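PDB 4F2F: cation-transporting ATPase, E1-E2 family protein from Streptococcus pneumoniae, which probably exports copper(I) from the cell at the cost of ATP hydrolysis, this fragment being its cupredoxin-like, copper(I)-binding domain. Local coordinates for residues Leu32-Thr46 / Ile65-Gln78. Residues are numbered along the deposited sequence; the frame is centred on the assembly and turned at random.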
loop_
_atom_site.group_PDB
_atom_site.type_symbol
_atom_site.label_atom_id
_atom_site.label_comp_id
_atom_site.label_asym_id
_atom_site.label_seq_id
_atom_site.Cartn_x
_atom_site.Cartn_y
_atom_site.Cartn_z
ATOM N N LEU A 32 -4.733 4.899 7.243
ATOM C CA LEU A 32 -3.542 5.081 8.064
ATOM C C LEU A 32 -3.710 6.281 8.990
ATOM O O LEU A 32 -4.369 7.257 8.635
ATOM C CB LEU A 32 -2.313 5.291 7.178
ATOM C CG LEU A 32 -1.964 4.210 6.156
ATOM C CD1 LEU A 32 -0.795 4.663 5.299
ATOM C CD2 LEU A 32 -1.645 2.890 6.841
ATOM N N GLN A 33 -3.110 6.202 10.172
ATOM C CA GLN A 33 -3.114 7.314 11.116
ATOM C C GLN A 33 -1.946 8.254 10.832
ATOM O O GLN A 33 -0.814 7.806 10.650
ATOM C CB GLN A 33 -3.028 6.790 12.553
ATOM C CG GLN A 33 -4.276 6.059 13.030
ATOM C CD GLN A 33 -5.417 7.004 13.352
ATOM O OE1 GLN A 33 -5.208 8.078 13.913
ATOM N NE2 GLN A 33 -6.634 6.609 12.991
ATOM N N LYS A 34 -2.220 9.555 10.794
ATOM C CA LYS A 34 -1.177 10.545 10.546
ATOM C C LYS A 34 -0.130 10.541 11.662
ATOM O O LYS A 34 -0.464 10.410 12.840
ATOM C CB LYS A 34 -1.793 11.944 10.395
ATOM C CG LYS A 34 -0.793 13.096 10.451
ATOM C CD LYS A 34 -1.504 14.446 10.483
ATOM C CE LYS A 34 -0.577 15.560 10.961
ATOM N NZ LYS A 34 0.539 15.828 10.012
ATOM N N GLY A 35 1.139 10.662 11.282
ATOM C CA GLY A 35 2.216 10.787 12.248
ATOM C C GLY A 35 2.739 9.487 12.838
ATOM O O GLY A 35 3.695 9.496 13.614
ATOM N N ILE A 36 2.115 8.368 12.482
ATOM C CA ILE A 36 2.566 7.067 12.971
ATOM C C ILE A 36 3.282 6.306 11.857
ATOM O O ILE A 36 2.717 6.105 10.782
ATOM C CB ILE A 36 1.398 6.221 13.510
ATOM C CG1 ILE A 36 0.582 7.016 14.533
ATOM C CG2 ILE A 36 1.913 4.923 14.115
ATOM C CD1 ILE A 36 1.383 7.480 15.731
ATOM N N PRO A 37 4.536 5.893 12.106
ATOM C CA PRO A 37 5.297 5.149 11.096
ATOM C C PRO A 37 4.486 3.984 10.541
ATOM O O PRO A 37 3.923 3.202 11.305
ATOM C CB PRO A 37 6.500 4.629 11.884
ATOM C CG PRO A 37 6.703 5.652 12.951
ATOM C CD PRO A 37 5.320 6.107 13.337
ATOM N N ALA A 38 4.422 3.879 9.218
ATOM C CA ALA A 38 3.633 2.835 8.580
ATOM C C ALA A 38 4.523 1.820 7.875
ATOM O O ALA A 38 5.506 2.182 7.234
ATOM C CB ALA A 38 2.634 3.438 7.607
ATOM N N GLU A 39 4.172 0.546 8.015
ATOM C CA GLU A 39 4.815 -0.515 7.255
ATOM C C GLU A 39 3.756 -1.289 6.484
ATOM O O GLU A 39 2.936 -2.000 7.066
ATOM C CB GLU A 39 5.634 -1.436 8.166
ATOM C CG GLU A 39 6.892 -0.783 8.724
ATOM C CD GLU A 39 7.864 -1.776 9.340
ATOM O OE1 GLU A 39 7.636 -2.998 9.217
ATOM O OE2 GLU A 39 8.863 -1.329 9.946
ATOM N N ILE A 40 3.773 -1.123 5.167
ATOM C CA ILE A 40 2.802 -1.762 4.300
ATOM C C ILE A 40 3.488 -2.879 3.532
ATOM O O ILE A 40 4.309 -2.627 2.652
ATOM C CB ILE A 40 2.191 -0.756 3.314
ATOM C CG1 ILE A 40 1.693 0.479 4.065
ATOM C CG2 ILE A 40 1.063 -1.397 2.528
ATOM C CD1 ILE A 40 1.239 1.602 3.158
ATOM N N THR A 41 3.152 -4.113 3.884
ATOM C CA THR A 41 3.790 -5.277 3.288
ATOM C C THR A 41 3.009 -5.768 2.080
ATOM O O THR A 41 1.853 -6.176 2.193
ATOM C CB THR A 41 3.943 -6.414 4.310
ATOM O OG1 THR A 41 4.803 -5.978 5.369
ATOM C CG2 THR A 41 4.543 -7.651 3.659
ATOM N N PHE A 42 3.655 -5.714 0.921
ATOM C CA PHE A 42 3.078 -6.213 -0.320
ATOM C C PHE A 42 3.605 -7.609 -0.626
ATOM O O PHE A 42 4.806 -7.858 -0.541
ATOM C CB PHE A 42 3.443 -5.288 -1.481
ATOM C CG PHE A 42 2.657 -4.007 -1.519
ATOM C CD1 PHE A 42 3.003 -2.938 -0.707
ATOM C CD2 PHE A 42 1.586 -3.865 -2.384
ATOM C CE1 PHE A 42 2.282 -1.755 -0.750
ATOM C CE2 PHE A 42 0.867 -2.685 -2.430
ATOM C CZ PHE A 42 1.215 -1.630 -1.613
ATOM N N HIS A 43 2.709 -8.518 -0.987
ATOM C CA HIS A 43 3.119 -9.831 -1.471
ATOM C C HIS A 43 2.712 -9.985 -2.925
ATOM O O HIS A 43 1.527 -9.916 -3.253
ATOM C CB HIS A 43 2.495 -10.951 -0.634
ATOM C CG HIS A 43 2.782 -12.325 -1.158
ATOM N ND1 HIS A 43 1.789 -13.242 -1.423
ATOM C CD2 HIS A 43 3.951 -12.931 -1.474
ATOM C CE1 HIS A 43 2.334 -14.359 -1.876
ATOM N NE2 HIS A 43 3.644 -14.195 -1.917
ATOM N N ARG A 44 3.691 -10.190 -3.801
ATOM C CA ARG A 44 3.394 -10.396 -5.213
ATOM C C ARG A 44 3.073 -11.859 -5.493
ATOM O O ARG A 44 3.971 -12.699 -5.571
ATOM C CB ARG A 44 4.551 -9.926 -6.092
ATOM C CG ARG A 44 4.292 -10.123 -7.575
ATOM C CD ARG A 44 5.425 -9.586 -8.426
ATOM N NE ARG A 44 5.322 -10.084 -9.796
ATOM C CZ ARG A 44 6.271 -9.957 -10.717
ATOM N NH1 ARG A 44 7.404 -9.337 -10.430
ATOM N NH2 ARG A 44 6.082 -10.458 -11.930
ATOM N N ALA A 45 1.787 -12.156 -5.652
ATOM C CA ALA A 45 1.326 -13.528 -5.827
ATOM C C ALA A 45 0.985 -13.851 -7.278
ATOM O O ALA A 45 0.253 -14.802 -7.551
ATOM C CB ALA A 45 0.123 -13.792 -4.938
ATOM N N THR A 46 1.515 -13.061 -8.205
ATOM C CA THR A 46 1.259 -13.281 -9.621
ATOM C C THR A 46 2.540 -13.150 -10.434
ATOM O O THR A 46 3.376 -12.295 -10.144
ATOM C CB THR A 46 0.205 -12.295 -10.163
ATOM O OG1 THR A 46 0.157 -12.382 -11.591
ATOM C CG2 THR A 46 0.552 -10.871 -9.759
ATOM N N ILE A 65 9.458 -5.528 -7.003
ATOM C CA ILE A 65 9.069 -6.686 -6.216
ATOM C C ILE A 65 8.999 -7.916 -7.116
ATOM O O ILE A 65 8.341 -7.900 -8.158
ATOM C CB ILE A 65 7.734 -6.449 -5.456
ATOM C CG1 ILE A 65 7.393 -7.652 -4.568
ATOM C CG2 ILE A 65 6.601 -6.121 -6.418
ATOM C CD1 ILE A 65 6.184 -7.431 -3.677
ATOM N N GLY A 66 9.700 -8.969 -6.714
ATOM C CA GLY A 66 9.799 -10.175 -7.512
ATOM C C GLY A 66 8.634 -11.115 -7.289
ATOM O O GLY A 66 7.874 -10.965 -6.332
ATOM N N VAL A 67 8.493 -12.089 -8.181
ATOM C CA VAL A 67 7.439 -13.085 -8.066
ATOM C C VAL A 67 7.539 -13.817 -6.731
ATOM O O VAL A 67 8.606 -14.309 -6.360
ATOM C CB VAL A 67 7.510 -14.106 -9.213
ATOM C CG1 VAL A 67 6.275 -14.995 -9.213
ATOM C CG2 VAL A 67 7.655 -13.390 -10.547
ATOM N N ASP A 68 6.420 -13.874 -6.014
ATOM C CA ASP A 68 6.342 -14.556 -4.722
ATOM C C ASP A 68 7.217 -13.921 -3.645
ATOM O O ASP A 68 7.494 -14.543 -2.621
ATOM C CB ASP A 68 6.685 -16.043 -4.864
ATOM C CG ASP A 68 5.689 -16.790 -5.727
ATOM O OD1 ASP A 68 4.556 -16.293 -5.902
ATOM O OD2 ASP A 68 6.039 -17.878 -6.227
ATOM N N GLU A 69 7.644 -12.683 -3.871
ATOM C CA GLU A 69 8.411 -11.960 -2.864
ATOM C C GLU A 69 7.503 -11.036 -2.057
ATOM O O GLU A 69 6.397 -10.706 -2.486
ATOM C CB GLU A 69 9.547 -11.156 -3.508
ATOM C CG GLU A 69 10.480 -10.496 -2.496
ATOM C CD GLU A 69 11.512 -9.586 -3.140
ATOM O OE1 GLU A 69 11.308 -9.161 -4.297
ATOM O OE2 GLU A 69 12.532 -9.294 -2.481
ATOM N N GLU A 70 7.975 -10.646 -0.876
ATOM C CA GLU A 70 7.294 -9.661 -0.046
ATOM C C GLU A 70 8.204 -8.459 0.161
ATOM O O GLU A 70 9.373 -8.613 0.509
ATOM C CB GLU A 70 6.906 -10.262 1.308
ATOM C CG GLU A 70 5.701 -11.186 1.280
ATOM C CD GLU A 70 5.209 -11.526 2.670
ATOM O OE1 GLU A 70 5.927 -11.205 3.642
ATOM O OE2 GLU A 70 4.110 -12.106 2.795
ATOM N N LYS A 71 7.667 -7.266 -0.071
ATOM C CA LYS A 71 8.418 -6.031 0.125
ATOM C C LYS A 71 7.673 -5.147 1.117
ATOM O O LYS A 71 6.459 -4.971 1.004
ATOM C CB LYS A 71 8.599 -5.285 -1.206
ATOM C CG LYS A 71 9.759 -5.767 -2.080
ATOM C CD LYS A 71 11.099 -5.305 -1.515
ATOM C CE LYS A 71 12.275 -5.771 -2.365
ATOM N NZ LYS A 71 12.447 -4.982 -3.612
ATOM N N VAL A 72 8.393 -4.602 2.093
ATOM C CA VAL A 72 7.790 -3.693 3.057
ATOM C C VAL A 72 7.992 -2.252 2.610
ATOM O O VAL A 72 9.125 -1.785 2.494
ATOM C CB VAL A 72 8.391 -3.876 4.466
ATOM C CG1 VAL A 72 7.724 -2.932 5.460
ATOM C CG2 VAL A 72 8.249 -5.319 4.923
ATOM N N ILE A 73 6.891 -1.552 2.357
ATOM C CA ILE A 73 6.951 -0.136 2.020
ATOM C C ILE A 73 6.835 0.683 3.300
ATOM O O ILE A 73 5.839 0.581 4.017
ATOM C CB ILE A 73 5.822 0.258 1.052
ATOM C CG1 ILE A 73 5.888 -0.590 -0.221
ATOM C CG2 ILE A 73 5.895 1.743 0.726
ATOM C CD1 ILE A 73 7.155 -0.397 -1.031
ATOM N N ARG A 74 7.855 1.484 3.593
ATOM C CA ARG A 74 7.884 2.227 4.850
ATOM C C ARG A 74 7.873 3.740 4.668
ATOM O O ARG A 74 8.675 4.301 3.922
ATOM C CB ARG A 74 9.101 1.831 5.689
ATOM C CG ARG A 74 9.064 0.409 6.211
ATOM C CD ARG A 74 10.186 0.185 7.207
ATOM N NE ARG A 74 10.165 1.189 8.266
ATOM C CZ ARG A 74 11.193 1.971 8.583
ATOM N NH1 ARG A 74 12.342 1.862 7.931
ATOM N NH2 ARG A 74 11.072 2.858 9.560
ATOM N N PHE A 75 6.949 4.391 5.362
ATOM C CA PHE A 75 6.929 5.843 5.452
ATOM C C PHE A 75 6.043 6.284 6.609
ATOM O O PHE A 75 5.258 5.496 7.138
ATOM C CB PHE A 75 6.496 6.486 4.122
ATOM C CG PHE A 75 5.078 6.174 3.707
ATOM C CD1 PHE A 75 4.791 5.054 2.938
ATOM C CD2 PHE A 75 4.039 7.022 4.056
ATOM C CE1 PHE A 75 3.490 4.777 2.545
ATOM C CE2 PHE A 75 2.739 6.752 3.667
ATOM C CZ PHE A 75 2.463 5.629 2.912
ATOM N N THR A 76 6.194 7.537 7.019
ATOM C CA THR A 76 5.335 8.105 8.043
ATOM C C THR A 76 4.414 9.121 7.384
ATOM O O THR A 76 4.855 10.201 6.992
ATOM C CB THR A 76 6.155 8.776 9.161
ATOM O OG1 THR A 76 7.071 7.825 9.719
ATOM C CG2 THR A 76 5.240 9.299 10.264
ATOM N N PRO A 77 3.131 8.761 7.232
ATOM C CA PRO A 77 2.147 9.639 6.586
ATOM C C PRO A 77 1.979 10.945 7.357
ATOM O O PRO A 77 1.762 10.914 8.567
ATOM C CB PRO A 77 0.854 8.815 6.628
ATOM C CG PRO A 77 1.077 7.781 7.689
ATOM C CD PRO A 77 2.539 7.479 7.651
ATOM N N GLN A 78 2.085 12.072 6.660
ATOM C CA GLN A 78 2.001 13.381 7.302
ATOM C C GLN A 78 0.866 14.235 6.748
ATOM O O GLN A 78 0.389 15.153 7.417
ATOM C CB GLN A 78 3.328 14.133 7.164
ATOM C CG GLN A 78 4.528 13.425 7.776
ATOM C CD GLN A 78 4.443 13.314 9.288
ATOM O OE1 GLN A 78 3.421 13.639 9.893
ATOM N NE2 GLN A 78 5.525 12.855 9.906
HETATM O O HOH W 1 5.757 12.273 13.099
HETATM O O HOH W 2 7.807 3.272 8.790
HETATM O O HOH W 3 8.467 1.787 10.915
#
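I40 and I73 face each other as a hydrogen-bonded pair at the middle of an antiparallel ladder, where strands 38-44 and 70-75 of the cupredoxin fold run side by side. I40 N meets I73 O at 2.9 Å in an almost straight bond. On the inner face I40 and F75 pack on F56, F42 and I73 on I54; K71 shares this face, but its amine leads away to E63 and the carbonyl of P64. CG1 of I73, anti to its own carbonyl carbon (chi1 -57°), reaches F42 CD1 and CE1, each at 3.8 Å. CG of F75 instead sits between its backbone N and carbonyl carbon (chi1 65°); this brings CE1 to 3.9 Å from I40 CD1, and CZ to 4.2 Å from L32 CD1. Small A38 leaves room for the P77 ring, whose CD packs on its CB.

The other face is polar or beta-branched, as suits a more exposed surface. E39 and R74 lie alongside each other, their aliphatic parts touching and E39 OE2 3.3 Å from R74 NE in a salt bridge, with the carboxylate and guanidinium planes 67° apart; one water links E39 OE2 to R74 NH2.

At the far end, R44 extends fully from CG to NE along the type II turn G66-E69, with R44 CB and CD against G66 O. V67 CG2 covers one guanidinium face, R44 NE donates to T46 O and R44 NH2 to N49 OD1. R44 NH1 gives I65 O a 2.8 Å bond that lies in both the carbonyl and guanidinium planes.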